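PDB 3QXB: putative Xylose isomerase from Rhodospirillum rubrum, which binds iron and manganese ions in a xylose isomerase-like TIM barrel and may act as an isomerase, though its substrate is not established. Local coordinates for residues Y98-A103 / Y113-R118; E151-A156 / A193-A198; F186-A191 / P221-E226. All coordinates share one frame; numbering follows the deposited sequence.

Contact 1 (Y98-A103 / Y113-R118); sequences YNHFLA and YQHLKR. With EDO (1,2-ethanediol), chain O.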
ATOM      1  N   TYR A  98       1.130  -3.313   7.251  1.00 19.14           N
ATOM      2  CA  TYR A  98       1.463  -4.254   8.322  1.00 18.45           C
ATOM      3  C   TYR A  98       1.182  -3.641   9.687  1.00 19.21           C
ATOM      4  O   TYR A  98       0.997  -2.403   9.801  1.00 20.25           O
ATOM      5  CB  TYR A  98       2.919  -4.704   8.143  1.00 18.42           C
ATOM      6  CG  TYR A  98       3.108  -5.410   6.774  1.00 19.05           C
ATOM      7  CD1 TYR A  98       2.638  -6.666   6.560  1.00 18.90           C
ATOM      8  CD2 TYR A  98       3.660  -4.748   5.701  1.00 19.65           C
ATOM      9  CE1 TYR A  98       2.780  -7.318   5.316  1.00 20.15           C
ATOM     10  CE2 TYR A  98       3.794  -5.370   4.454  1.00 19.77           C
ATOM     11  CZ  TYR A  98       3.362  -6.639   4.268  1.00 19.19           C
ATOM     12  OH  TYR A  98       3.475  -7.226   3.013  1.00 21.71           O
ATOM     13  N   ASN A  99       1.168  -4.494  10.700  1.00 19.72           N
ATOM     14  CA  ASN A  99       0.714  -4.162  12.039  1.00 19.50           C
ATOM     15  C   ASN A  99       1.826  -3.670  12.950  1.00 20.23           C
ATOM     16  O   ASN A  99       1.572  -2.974  13.909  1.00 19.79           O
ATOM     17  CB  ASN A  99      -0.056  -5.329  12.665  1.00 20.58           C
ATOM     18  CG  ASN A  99      -1.452  -5.509  12.047  1.00 20.59           C
ATOM     19  OD1 ASN A  99      -1.545  -5.695  10.867  1.00 21.16           O
ATOM     20  ND2 ASN A  99      -2.533  -5.481  12.868  1.00 17.36           N
ATOM     21  N   HIS A 100       3.068  -4.031  12.637  1.00 20.26           N
ATOM     22  CA  HIS A 100       4.229  -3.532  13.345  1.00 20.11           C
ATOM     23  C   HIS A 100       4.132  -3.668  14.880  1.00 19.91           C
ATOM     24  O   HIS A 100       3.936  -4.789  15.391  1.00 21.41           O
ATOM     25  CB  HIS A 100       4.542  -2.101  12.871  1.00 19.22           C
ATOM     26  CG  HIS A 100       4.804  -2.011  11.394  1.00 21.96           C
ATOM     27  ND1 HIS A 100       5.782  -2.757  10.765  1.00 22.19           N
ATOM     28  CD2 HIS A 100       4.209  -1.271  10.423  1.00 22.85           C
ATOM     29  CE1 HIS A 100       5.769  -2.478   9.469  1.00 24.19           C
ATOM     30  NE2 HIS A 100       4.828  -1.580   9.240  1.00 22.65           N
ATOM     31  N   PHE A 101       4.274  -2.543  15.579  1.00 19.31           N
ATOM     32  CA  PHE A 101       4.487  -2.529  17.014  1.00 19.74           C
ATOM     33  C   PHE A 101       3.322  -3.013  17.851  1.00 19.43           C
ATOM     34  O   PHE A 101       3.514  -3.409  19.014  1.00 19.36           O
ATOM     35  CB  PHE A 101       4.936  -1.141  17.485  1.00 20.25           C
ATOM     36  CG  PHE A 101       6.237  -0.700  16.876  1.00 19.92           C
ATOM     37  CD1 PHE A 101       7.449  -1.149  17.431  1.00 19.71           C
ATOM     38  CD2 PHE A 101       6.262   0.101  15.711  1.00 18.65           C
ATOM     39  CE1 PHE A 101       8.654  -0.761  16.888  1.00 18.11           C
ATOM     40  CE2 PHE A 101       7.454   0.480  15.137  1.00 18.15           C
ATOM     41  CZ  PHE A 101       8.662   0.059  15.724  1.00 16.54           C
ATOM     42  N   LEU A 102       2.128  -3.029  17.279  1.00 19.76           N
ATOM     43  CA  LEU A 102       0.949  -3.543  18.030  1.00 20.47           C
ATOM     44  C   LEU A 102       0.465  -4.934  17.550  1.00 21.40           C
ATOM     45  O   LEU A 102      -0.593  -5.435  17.970  1.00 21.58           O
ATOM     46  CB  LEU A 102      -0.165  -2.509  18.026  1.00 21.16           C
ATOM     47  CG  LEU A 102       0.223  -1.124  18.561  1.00 20.41           C
ATOM     48  CD1 LEU A 102      -0.971  -0.162  18.540  1.00 23.88           C
ATOM     49  CD2 LEU A 102       0.802  -1.145  19.969  1.00 19.85           C
ATOM     50  N   ALA A 103       1.288  -5.584  16.723  1.00 21.32           N
ATOM     51  CA  ALA A 103       0.963  -6.886  16.161  1.00 21.59           C
ATOM     52  C   ALA A 103       0.742  -7.972  17.242  1.00 22.33           C
ATOM     53  O   ALA A 103       1.207  -7.852  18.366  1.00 22.80           O
ATOM     54  CB  ALA A 103       2.091  -7.321  15.156  1.00 20.41           C
ATOM     55  N   TYR A 113       9.872  -3.374  14.852  1.00 17.10           N
ATOM     56  CA  TYR A 113      11.144  -2.838  15.352  1.00 18.40           C
ATOM     57  C   TYR A 113      12.183  -2.729  14.199  1.00 17.80           C
ATOM     58  O   TYR A 113      12.738  -1.691  13.927  1.00 16.62           O
ATOM     59  CB  TYR A 113      11.673  -3.703  16.497  1.00 18.71           C
ATOM     60  CG  TYR A 113      12.894  -3.117  17.157  1.00 19.13           C
ATOM     61  CD1 TYR A 113      14.125  -3.234  16.557  1.00 17.85           C
ATOM     62  CD2 TYR A 113      12.810  -2.463  18.411  1.00 18.94           C
ATOM     63  CE1 TYR A 113      15.266  -2.712  17.125  1.00 19.58           C
ATOM     64  CE2 TYR A 113      13.922  -1.922  18.976  1.00 21.80           C
ATOM     65  CZ  TYR A 113      15.166  -2.042  18.322  1.00 22.86           C
ATOM     66  OH  TYR A 113      16.310  -1.530  18.863  1.00 21.16           O
ATOM     67  N   GLN A 114      12.393  -3.825  13.514  1.00 17.96           N
ATOM     68  CA  GLN A 114      13.418  -3.934  12.487  1.00 18.01           C
ATOM     69  C   GLN A 114      13.048  -3.042  11.296  1.00 18.17           C
ATOM     70  O   GLN A 114      13.897  -2.364  10.693  1.00 19.26           O
ATOM     71  CB  GLN A 114      13.573  -5.408  12.084  1.00 17.92           C
ATOM     72  CG  GLN A 114      14.752  -5.636  11.081  1.00 17.90           C
ATOM     73  CD  GLN A 114      15.054  -7.071  10.750  1.00 22.19           C
ATOM     74  OE1 GLN A 114      16.137  -7.370  10.219  1.00 23.17           O
ATOM     75  NE2 GLN A 114      14.121  -7.971  11.030  1.00 20.05           N
ATOM     76  N   HIS A 115      11.756  -2.953  10.997  1.00 19.26           N
ATOM     77  CA  HIS A 115      11.290  -2.065   9.946  1.00 18.03           C
ATOM     78  C   HIS A 115      11.767  -0.656  10.190  1.00 18.44           C
ATOM     79  O   HIS A 115      12.410  -0.075   9.313  1.00 18.32           O
ATOM     80  CB  HIS A 115       9.764  -2.101   9.825  1.00 20.01           C
ATOM     81  CG  HIS A 115       9.212  -1.166   8.792  1.00 19.27           C
ATOM     82  ND1 HIS A 115       9.361  -1.385   7.436  1.00 22.68           N
ATOM     83  CD2 HIS A 115       8.473  -0.043   8.915  1.00 21.77           C
ATOM     84  CE1 HIS A 115       8.776  -0.397   6.774  1.00 21.72           C
ATOM     85  NE2 HIS A 115       8.203   0.411   7.644  1.00 21.81           N
ATOM     86  N   LEU A 116      11.453  -0.110  11.378  1.00 16.92           N
ATOM     87  CA  LEU A 116      11.851   1.236  11.746  1.00 16.95           C
ATOM     88  C   LEU A 116      13.369   1.427  11.926  1.00 16.31           C
ATOM     89  O   LEU A 116      13.907   2.486  11.558  1.00 16.81           O
ATOM     90  CB  LEU A 116      11.085   1.671  13.000  1.00 16.74           C
ATOM     91  CG  LEU A 116      11.202   3.109  13.512  1.00 15.41           C
ATOM     92  CD1 LEU A 116      11.112   4.148  12.394  1.00 14.07           C
ATOM     93  CD2 LEU A 116      10.159   3.337  14.582  1.00 15.77           C
ATOM     94  N   LYS A 117      14.043   0.433  12.514  1.00 16.78           N
ATOM     95  CA  LYS A 117      15.496   0.412  12.592  1.00 16.72           C
ATOM     96  C   LYS A 117      16.110   0.587  11.203  1.00 16.81           C
ATOM     97  O   LYS A 117      17.007   1.408  11.014  1.00 16.66           O
ATOM     98  CB  LYS A 117      15.994  -0.872  13.233  1.00 17.70           C
ATOM     99  CG  LYS A 117      17.515  -1.041  13.355  1.00 16.67           C
ATOM    100  CD  LYS A 117      18.143  -1.569  12.066  1.00 16.73           C
ATOM    101  CE  LYS A 117      19.567  -2.021  12.293  1.00 19.03           C
ATOM    102  NZ  LYS A 117      20.253  -2.304  11.026  1.00 17.12           N
ATOM    103  N   ARG A 118      15.597  -0.143  10.229  1.00 18.06           N
ATOM    104  CA  ARG A 118      16.099  -0.031   8.862  1.00 17.75           C
ATOM    105  C   ARG A 118      15.761   1.319   8.242  1.00 17.26           C
ATOM    106  O   ARG A 118      16.594   1.898   7.524  1.00 17.68           O
ATOM    107  CB  ARG A 118      15.582  -1.200   8.023  1.00 17.72           C
ATOM    108  CG  ARG A 118      16.205  -2.529   8.450  1.00 16.12           C
ATOM    109  CD  ARG A 118      15.811  -3.723   7.563  1.00 18.98           C
ATOM    110  NE  ARG A 118      16.406  -3.576   6.237  1.00 19.47           N
ATOM    111  CZ  ARG A 118      17.652  -3.914   5.910  1.00 20.09           C
ATOM    112  NH1 ARG A 118      18.470  -4.478   6.801  1.00 21.01           N
ATOM    113  NH2 ARG A 118      18.075  -3.733   4.665  1.00 18.26           N
TER
HETATM  114  C1  EDO O 365      20.207  -1.709  16.120  1.00 31.69           C
HETATM  115  O1  EDO O 365      21.179  -2.023  17.132  1.00 34.37           O
HETATM  116  C2  EDO O 365      18.967  -1.141  16.792  1.00 29.26           C
HETATM  117  O2  EDO O 365      18.401  -2.129  17.627  1.00 29.03           O
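His100 and His115 make the aromatic part of this contact, an offset stack with ring planes 17° apart and centroids 4.7 Å from each other. The overlap is at the rims: CE1 of His100 sits over one face of the His115 ring, 3.7 Å from His115 CD2. Both imidazoles are tied to Ser95, His100 NE2 through its carbonyl oxygen and His115 NE2 through its hydroxyl, which helps to hold the two rings in their stacked positions, while Tyr98 CB packs on a face of the His100 ring.

The apolar part belongs to Phe101. Its CG lies anti to the carbonyl carbon (chi1 -61°), sending the far end of the ring to the helix: CE1 comes within 3.5 Å of the backbone N of Tyr113, and CZ lies 3.8 Å from Leu116 CD2. Leu116 CB meets the ring at its edge. With an alanine in place of this phenylalanine, Leu116 would probably lose its packing partner and Trp160, whose ring also meets the phenyl group, would be left without that neighbour.

On the outer side, Tyr113 OH and O2 of a 1,2-ethanediol molecule are hydrogen-bonded at 2.5 Å. Consecutive beta turns, Asn99 to Leu102 (type II') and His100 to Ala103 (type I), present the His100 and Phe101 rings to the helix. The loop between helices 93-96 and 106-125 packs back on the latter, within the connection that follows strand 85-90 of the TIM barrel.

Contact 2 (E151-A156 / A193-A198); sequences EIYAIA and AARLMA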
ATOM      1  N   GLU A 151      -0.707  -5.167  27.375  1.00 27.33           N
ATOM      2  CA  GLU A 151       0.486  -5.998  27.282  1.00 26.89           C
ATOM      3  C   GLU A 151       1.317  -5.630  26.030  1.00 23.93           C
ATOM      4  O   GLU A 151       2.545  -5.466  26.109  1.00 21.64           O
ATOM      5  CB  GLU A 151       0.066  -7.478  27.248  1.00 27.56           C
ATOM      6  CG  GLU A 151       1.207  -8.463  27.208  1.00 30.38           C
ATOM      7  CD  GLU A 151       0.750  -9.899  26.977  1.00 34.77           C
ATOM      8  OE1 GLU A 151      -0.464 -10.139  26.841  1.00 36.59           O
ATOM      9  OE2 GLU A 151       1.632 -10.782  26.938  1.00 39.69           O
ATOM     10  N   ILE A 152       0.630  -5.467  24.908  1.00 22.94           N
ATOM     11  CA  ILE A 152       1.278  -5.245  23.604  1.00 22.58           C
ATOM     12  C   ILE A 152       1.875  -3.852  23.555  1.00 21.96           C
ATOM     13  O   ILE A 152       3.021  -3.648  23.101  1.00 21.34           O
ATOM     14  CB  ILE A 152       0.287  -5.533  22.455  1.00 22.59           C
ATOM     15  CG1 ILE A 152      -0.093  -7.013  22.473  1.00 22.66           C
ATOM     16  CG2 ILE A 152       0.852  -5.164  21.110  1.00 19.03           C
ATOM     17  CD1 ILE A 152      -1.260  -7.326  21.537  1.00 24.25           C
ATOM     18  N   TYR A 153       1.121  -2.902  24.090  1.00 22.27           N
ATOM     19  CA  TYR A 153       1.564  -1.537  24.163  1.00 22.19           C
ATOM     20  C   TYR A 153       2.817  -1.376  25.041  1.00 21.36           C
ATOM     21  O   TYR A 153       3.723  -0.619  24.685  1.00 20.67           O
ATOM     22  CB  TYR A 153       0.426  -0.632  24.663  1.00 23.19           C
ATOM     23  CG  TYR A 153       0.905   0.761  24.911  1.00 24.42           C
ATOM     24  CD1 TYR A 153       1.401   1.536  23.873  1.00 25.80           C
ATOM     25  CD2 TYR A 153       0.921   1.276  26.170  1.00 26.32           C
ATOM     26  CE1 TYR A 153       1.890   2.818  24.104  1.00 25.99           C
ATOM     27  CE2 TYR A 153       1.412   2.551  26.420  1.00 27.82           C
ATOM     28  CZ  TYR A 153       1.898   3.312  25.383  1.00 27.72           C
ATOM     29  OH  TYR A 153       2.345   4.569  25.677  1.00 31.04           O
ATOM     30  N   ALA A 154       2.918  -2.096  26.167  1.00 21.79           N
ATOM     31  CA  ALA A 154       4.066  -1.888  27.034  1.00 21.07           C
ATOM     32  C   ALA A 154       5.360  -2.322  26.300  1.00 21.16           C
ATOM     33  O   ALA A 154       6.413  -1.693  26.417  1.00 19.50           O
ATOM     34  CB  ALA A 154       3.905  -2.646  28.367  1.00 21.50           C
ATOM     35  N   ILE A 155       5.235  -3.368  25.498  1.00 21.09           N
ATOM     36  CA  ILE A 155       6.350  -3.832  24.692  1.00 21.40           C
ATOM     37  C   ILE A 155       6.662  -2.804  23.613  1.00 20.66           C
ATOM     38  O   ILE A 155       7.822  -2.491  23.374  1.00 21.17           O
ATOM     39  CB  ILE A 155       6.050  -5.210  24.123  1.00 21.06           C
ATOM     40  CG1 ILE A 155       6.104  -6.236  25.273  1.00 24.59           C
ATOM     41  CG2 ILE A 155       7.024  -5.553  22.950  1.00 20.83           C
ATOM     42  CD1 ILE A 155       5.269  -7.496  25.047  1.00 27.41           C
ATOM     43  N   ALA A 156       5.626  -2.284  22.960  1.00 21.47           N
ATOM     44  CA  ALA A 156       5.806  -1.347  21.878  1.00 21.13           C
ATOM     45  C   ALA A 156       6.550  -0.124  22.382  1.00 20.61           C
ATOM     46  O   ALA A 156       7.474   0.330  21.748  1.00 19.58           O
ATOM     47  CB  ALA A 156       4.488  -0.957  21.276  1.00 20.62           C
ATOM     48  N   ALA A 193      -2.891  10.101  22.050  1.00 25.67           N
ATOM     49  CA  ALA A 193      -1.623  10.737  21.688  1.00 25.82           C
ATOM     50  C   ALA A 193      -0.968  11.427  22.906  1.00 26.09           C
ATOM     51  O   ALA A 193       0.237  11.303  23.106  1.00 25.55           O
ATOM     52  CB  ALA A 193      -1.806  11.704  20.520  1.00 24.82           C
ATOM     53  N   ALA A 194      -1.752  12.106  23.747  1.00 28.10           N
ATOM     54  CA  ALA A 194      -1.191  12.731  24.965  1.00 27.99           C
ATOM     55  C   ALA A 194      -0.601  11.672  25.910  1.00 28.39           C
ATOM     56  O   ALA A 194       0.449  11.881  26.506  1.00 28.06           O
ATOM     57  CB  ALA A 194      -2.246  13.563  25.686  1.00 29.32           C
ATOM     58  N   ARG A 195      -1.258  10.522  26.025  1.00 27.64           N
ATOM     59  CA  ARG A 195      -0.770   9.484  26.884  1.00 27.79           C
ATOM     60  C   ARG A 195       0.575   8.913  26.363  1.00 26.39           C
ATOM     61  O   ARG A 195       1.505   8.733  27.122  1.00 25.16           O
ATOM     62  CB  ARG A 195      -1.803   8.356  27.011  1.00 28.80           C
ATOM     63  CG  ARG A 195      -1.174   7.032  27.475  1.00 30.00           C
ATOM     64  CD  ARG A 195      -2.183   5.938  27.755  1.00 30.36           C
ATOM     65  NE  ARG A 195      -1.499   4.795  28.370  1.00 30.66           N
ATOM     66  CZ  ARG A 195      -1.964   3.543  28.419  1.00 29.05           C
ATOM     67  NH1 ARG A 195      -3.116   3.202  27.845  1.00 30.93           N
ATOM     68  NH2 ARG A 195      -1.253   2.613  29.029  1.00 27.04           N
ATOM     69  N   LEU A 196       0.647   8.600  25.071  1.00 25.19           N
ATOM     70  CA  LEU A 196       1.883   8.081  24.503  1.00 24.09           C
ATOM     71  C   LEU A 196       2.983   9.065  24.714  1.00 22.62           C
ATOM     72  O   LEU A 196       4.053   8.692  25.139  1.00 21.95           O
ATOM     73  CB  LEU A 196       1.739   7.794  23.002  1.00 23.27           C
ATOM     74  CG  LEU A 196       3.004   7.335  22.247  1.00 24.48           C
ATOM     75  CD1 LEU A 196       3.554   5.985  22.700  1.00 26.09           C
ATOM     76  CD2 LEU A 196       2.670   7.310  20.754  1.00 24.86           C
HETATM   77  N   MSE A 197       2.719  10.339  24.427  1.00 23.92           N
HETATM   78  CA  MSE A 197       3.720  11.417  24.616  1.00 23.58           C
HETATM   79  C   MSE A 197       4.179  11.552  26.057  1.00 24.88           C
HETATM   80  O   MSE A 197       5.385  11.728  26.309  1.00 24.99           O
HETATM   81  CB  MSE A 197       3.195  12.757  24.109  1.00 24.23           C
HETATM   82  CG  MSE A 197       3.089  12.813  22.571  1.00 22.86           C
HETATM   83 SE   MSE A 197       4.835  12.806  21.817  0.75 18.90          SE
HETATM   84  CE  MSE A 197       4.808  11.146  21.067  1.00 17.64           C
ATOM     85  N   ALA A 198       3.237  11.491  26.993  1.00 25.00           N
ATOM     86  CA  ALA A 198       3.576  11.594  28.404  1.00 26.09           C
ATOM     87  C   ALA A 198       4.437  10.397  28.844  1.00 26.04           C
ATOM     88  O   ALA A 198       5.364  10.554  29.620  1.00 26.80           O
ATOM     89  CB  ALA A 198       2.292  11.668  29.271  1.00 26.42           C
TER
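Tyr153 reaches from helix 146-170 to meet two neighbours on helix 190-200, Leu196 at the edge of its ring and Arg195 beside it. Leu196 CD1 lies near the ring plane, 3.5 Å from Tyr153 OH and 3.8 Å from Tyr153 CE1, so a single methyl group covers the phenol end of one edge. Arg195 NH2 comes obliquely to the ring, 3.7 Å from Tyr153 CE2. The guanidinium turns a face to that ring carbon, but its plane stands 67° from the ring, which makes this a steep crossing and not a parallel stack. The two side chains run past each other in opposite directions. Tyr153 CG is anti to the backbone N (chi1 173°), an orientation that carries the phenol toward helix 190-200; the nearest CA atoms of the two segments, those of Tyr153 and Leu196, are 9.6 Å apart.

The second shell fixes both polar ends. Tyr153 OH is hydrogen-bonded to Asp199 OD2, one turn beyond Arg195 on the same helix, and Arg195 NH2 forms a salt bridge with Glu150 OE2 on the helix of Tyr153. Polar links therefore run in both directions across the interface, and the carboxylate of Glu150 would be expected to help balance the arginine's charge. Phe186 makes an edge-to-face ring contact with Tyr153.

Together these contacts join successive outer helices of the TIM barrel, the ones on either side of strand 174-177 in the chain, as belongs to its repeating beta-alpha architecture.

Contact 3 (F186-A191 / P221-E226); sequences FPSSAA and PLFGPE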
ATOM      1  N   PHE A 186      -3.443   2.449  18.000  1.00 26.53           N
ATOM      2  CA  PHE A 186      -3.133   3.409  19.043  1.00 26.72           C
ATOM      3  C   PHE A 186      -1.870   4.089  18.615  1.00 25.51           C
ATOM      4  O   PHE A 186      -0.984   3.410  18.124  1.00 25.16           O
ATOM      5  CB  PHE A 186      -2.875   2.677  20.344  1.00 27.58           C
ATOM      6  CG  PHE A 186      -2.481   3.570  21.494  1.00 26.26           C
ATOM      7  CD1 PHE A 186      -1.152   3.854  21.748  1.00 27.15           C
ATOM      8  CD2 PHE A 186      -3.441   4.080  22.343  1.00 29.07           C
ATOM      9  CE1 PHE A 186      -0.773   4.663  22.840  1.00 28.41           C
ATOM     10  CE2 PHE A 186      -3.088   4.872  23.433  1.00 30.40           C
ATOM     11  CZ  PHE A 186      -1.750   5.174  23.683  1.00 28.83           C
ATOM     12  N   PRO A 187      -1.754   5.417  18.810  1.00 24.70           N
ATOM     13  CA  PRO A 187      -2.755   6.366  19.295  1.00 25.20           C
ATOM     14  C   PRO A 187      -3.760   6.760  18.211  1.00 25.58           C
ATOM     15  O   PRO A 187      -3.414   6.903  17.037  1.00 25.10           O
ATOM     16  CB  PRO A 187      -1.911   7.571  19.714  1.00 25.40           C
ATOM     17  CG  PRO A 187      -0.729   7.517  18.804  1.00 22.85           C
ATOM     18  CD  PRO A 187      -0.455   6.073  18.561  1.00 24.02           C
ATOM     19  N   SER A 188      -5.005   6.920  18.621  1.00 26.91           N
ATOM     20  CA  SER A 188      -6.062   7.302  17.749  1.00 27.40           C
ATOM     21  C   SER A 188      -6.548   8.688  18.109  1.00 27.69           C
ATOM     22  O   SER A 188      -6.448   9.616  17.312  1.00 28.29           O
ATOM     23  CB  SER A 188      -7.189   6.269  17.886  1.00 28.40           C
ATOM     24  OG  SER A 188      -8.285   6.599  17.041  1.00 32.35           O
ATOM     25  N   SER A 189      -7.090   8.826  19.319  1.00 28.68           N
ATOM     26  CA  SER A 189      -7.595  10.120  19.817  1.00 28.76           C
ATOM     27  C   SER A 189      -6.477  11.023  20.302  1.00 29.01           C
ATOM     28  O   SER A 189      -5.353  10.575  20.533  1.00 28.51           O
ATOM     29  CB  SER A 189      -8.571   9.904  20.976  1.00 29.77           C
ATOM     30  OG  SER A 189      -7.913   9.253  22.051  1.00 27.77           O
ATOM     31  N   ALA A 190      -6.799  12.296  20.458  1.00 29.23           N
ATOM     32  CA  ALA A 190      -5.895  13.256  21.086  1.00 30.27           C
ATOM     33  C   ALA A 190      -5.500  12.787  22.505  1.00 29.91           C
ATOM     34  O   ALA A 190      -4.324  12.889  22.874  1.00 28.33           O
ATOM     35  CB  ALA A 190      -6.537  14.689  21.092  1.00 30.22           C
ATOM     36  N   ALA A 191      -6.451  12.214  23.261  1.00 30.80           N
ATOM     37  CA  ALA A 191      -6.140  11.606  24.567  1.00 30.78           C
ATOM     38  C   ALA A 191      -5.159  10.429  24.502  1.00 30.05           C
ATOM     39  O   ALA A 191      -4.287  10.319  25.352  1.00 29.91           O
ATOM     40  CB  ALA A 191      -7.436  11.190  25.333  1.00 31.58           C
ATOM     41  N   PRO A 221     -16.911  10.063  11.975  1.00 41.93           N
ATOM     42  CA  PRO A 221     -17.545   8.844  12.506  1.00 42.22           C
ATOM     43  C   PRO A 221     -16.919   8.269  13.789  1.00 41.79           C
ATOM     44  O   PRO A 221     -17.609   7.607  14.546  1.00 41.76           O
ATOM     45  CB  PRO A 221     -17.405   7.837  11.357  1.00 41.12           C
ATOM     46  CG  PRO A 221     -17.395   8.680  10.136  1.00 41.59           C
ATOM     47  CD  PRO A 221     -16.614   9.930  10.543  1.00 41.43           C
ATOM     48  N   LEU A 222     -15.625   8.495  14.007  1.00 40.87           N
ATOM     49  CA  LEU A 222     -14.977   8.049  15.235  1.00 40.50           C
ATOM     50  C   LEU A 222     -14.988   9.148  16.297  1.00 41.45           C
ATOM     51  O   LEU A 222     -15.355   8.879  17.442  1.00 42.59           O
ATOM     52  CB  LEU A 222     -13.543   7.555  14.969  1.00 38.66           C
ATOM     53  CG  LEU A 222     -12.832   6.895  16.146  1.00 38.71           C
ATOM     54  CD1 LEU A 222     -13.683   5.763  16.759  1.00 37.57           C
ATOM     55  CD2 LEU A 222     -11.458   6.389  15.675  1.00 34.47           C
ATOM     56  N   PHE A 223     -14.601  10.371  15.928  1.00 41.61           N
ATOM     57  CA  PHE A 223     -14.360  11.426  16.928  1.00 42.91           C
ATOM     58  C   PHE A 223     -15.537  12.382  17.225  1.00 44.91           C
ATOM     59  O   PHE A 223     -15.452  13.161  18.175  1.00 45.97           O
ATOM     60  CB  PHE A 223     -13.078  12.215  16.591  1.00 41.85           C
ATOM     61  CG  PHE A 223     -11.871  11.347  16.457  1.00 38.05           C
ATOM     62  CD1 PHE A 223     -11.449  10.569  17.525  1.00 35.03           C
ATOM     63  CD2 PHE A 223     -11.180  11.267  15.246  1.00 36.09           C
ATOM     64  CE1 PHE A 223     -10.339   9.748  17.408  1.00 35.16           C
ATOM     65  CE2 PHE A 223     -10.075  10.429  15.118  1.00 35.17           C
ATOM     66  CZ  PHE A 223      -9.656   9.666  16.195  1.00 33.95           C
ATOM     67  N   GLY A 224     -16.607  12.329  16.426  1.00 46.35           N
ATOM     68  CA  GLY A 224     -17.837  13.100  16.695  1.00 47.93           C
ATOM     69  C   GLY A 224     -17.508  14.569  16.860  1.00 48.92           C
ATOM     70  O   GLY A 224     -16.864  15.151  15.979  1.00 49.20           O
ATOM     71  N   PRO A 225     -17.888  15.167  18.009  1.00 50.36           N
ATOM     72  CA  PRO A 225     -17.622  16.594  18.209  1.00 51.07           C
ATOM     73  C   PRO A 225     -16.152  16.922  18.562  1.00 50.13           C
ATOM     74  O   PRO A 225     -15.764  18.088  18.539  1.00 50.95           O
ATOM     75  CB  PRO A 225     -18.578  16.959  19.354  1.00 52.73           C
ATOM     76  CG  PRO A 225     -18.680  15.696  20.178  1.00 52.45           C
ATOM     77  CD  PRO A 225     -18.556  14.555  19.179  1.00 51.38           C
ATOM     78  N   GLU A 226     -15.359  15.898  18.886  1.00 48.88           N
ATOM     79  CA  GLU A 226     -13.924  16.047  19.118  1.00 47.44           C
ATOM     80  C   GLU A 226     -13.134  15.912  17.800  1.00 45.45           C
ATOM     81  O   GLU A 226     -11.885  15.897  17.824  1.00 43.78           O
ATOM     82  CB  GLU A 226     -13.436  15.026  20.173  1.00 47.50           C
ATOM     83  CG  GLU A 226     -13.960  15.243  21.638  1.00 50.52           C
ATOM     84  CD  GLU A 226     -13.504  14.138  22.619  1.00 53.49           C
ATOM     85  OE1 GLU A 226     -13.423  12.957  22.222  1.00 56.01           O
ATOM     86  OE2 GLU A 226     -13.225  14.429  23.802  1.00 57.93           O
TER
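Ser189 and Phe223 bring the two backbones nearest, their CA atoms 7.5 Å apart where the start of one helix faces the end of another. Ser189 is the N-cap of helix 190-200, its OG bonded to Asp192 N, and the peptide bond before Pro187 is cis. In the segment 221-226 the chain leaves helix 220-223 at Gly224, whose phi is positive (54°); Glu226 N then bonds back to Phe223 O.

Phe223 gives the largest share of the contact. Its CZ lies 3.4 Å from Ser188 O and 3.5 Å from Ser188 OG, while CE1 lies 3.7 Å from Ser189 CA. Leu222 adds a methyl group, CD2 standing 3.5 Å from Ser188 OG, and its CG packs over a face of the Phe223 ring. The hydroxyl of Ser188, anti to its own backbone N (chi1 180°), comes close to both residues yet has its polar partners elsewhere, in the carbonyl oxygens of Val180 and Leu182.

The ring and the leucine methyl thus lie against oxygens of Ser188, and the ring also against carbons of Ser189, by van der Waals contact, and the hydroxyls of both serines bond on their own side of the interface, in holding the loop and capping the helix.

Contacts 1 and 2 are largely buried, whereas contact 3 is only partly so; at contact 2 the exposed member is Arg195. Contacts 2 and 3 share helix 190-200, contact 3 at its N-terminal start and contact 2 farther along, and they touch directly where Ala193 and Leu196 meet Pro187. Contact 1 joins the group through Phe101 and Leu102, whose backbone oxygens pack on Ala156 and Ile152. Chemistry varies with place: stacked histidines and apolar packing in contact 1, an aromatic ring touched by a guanidinium group and an aliphatic methyl in contact 2, phenyl against serine in contact 3. Contacts 1 and 3 also reach the second subunit; contact 2 does not.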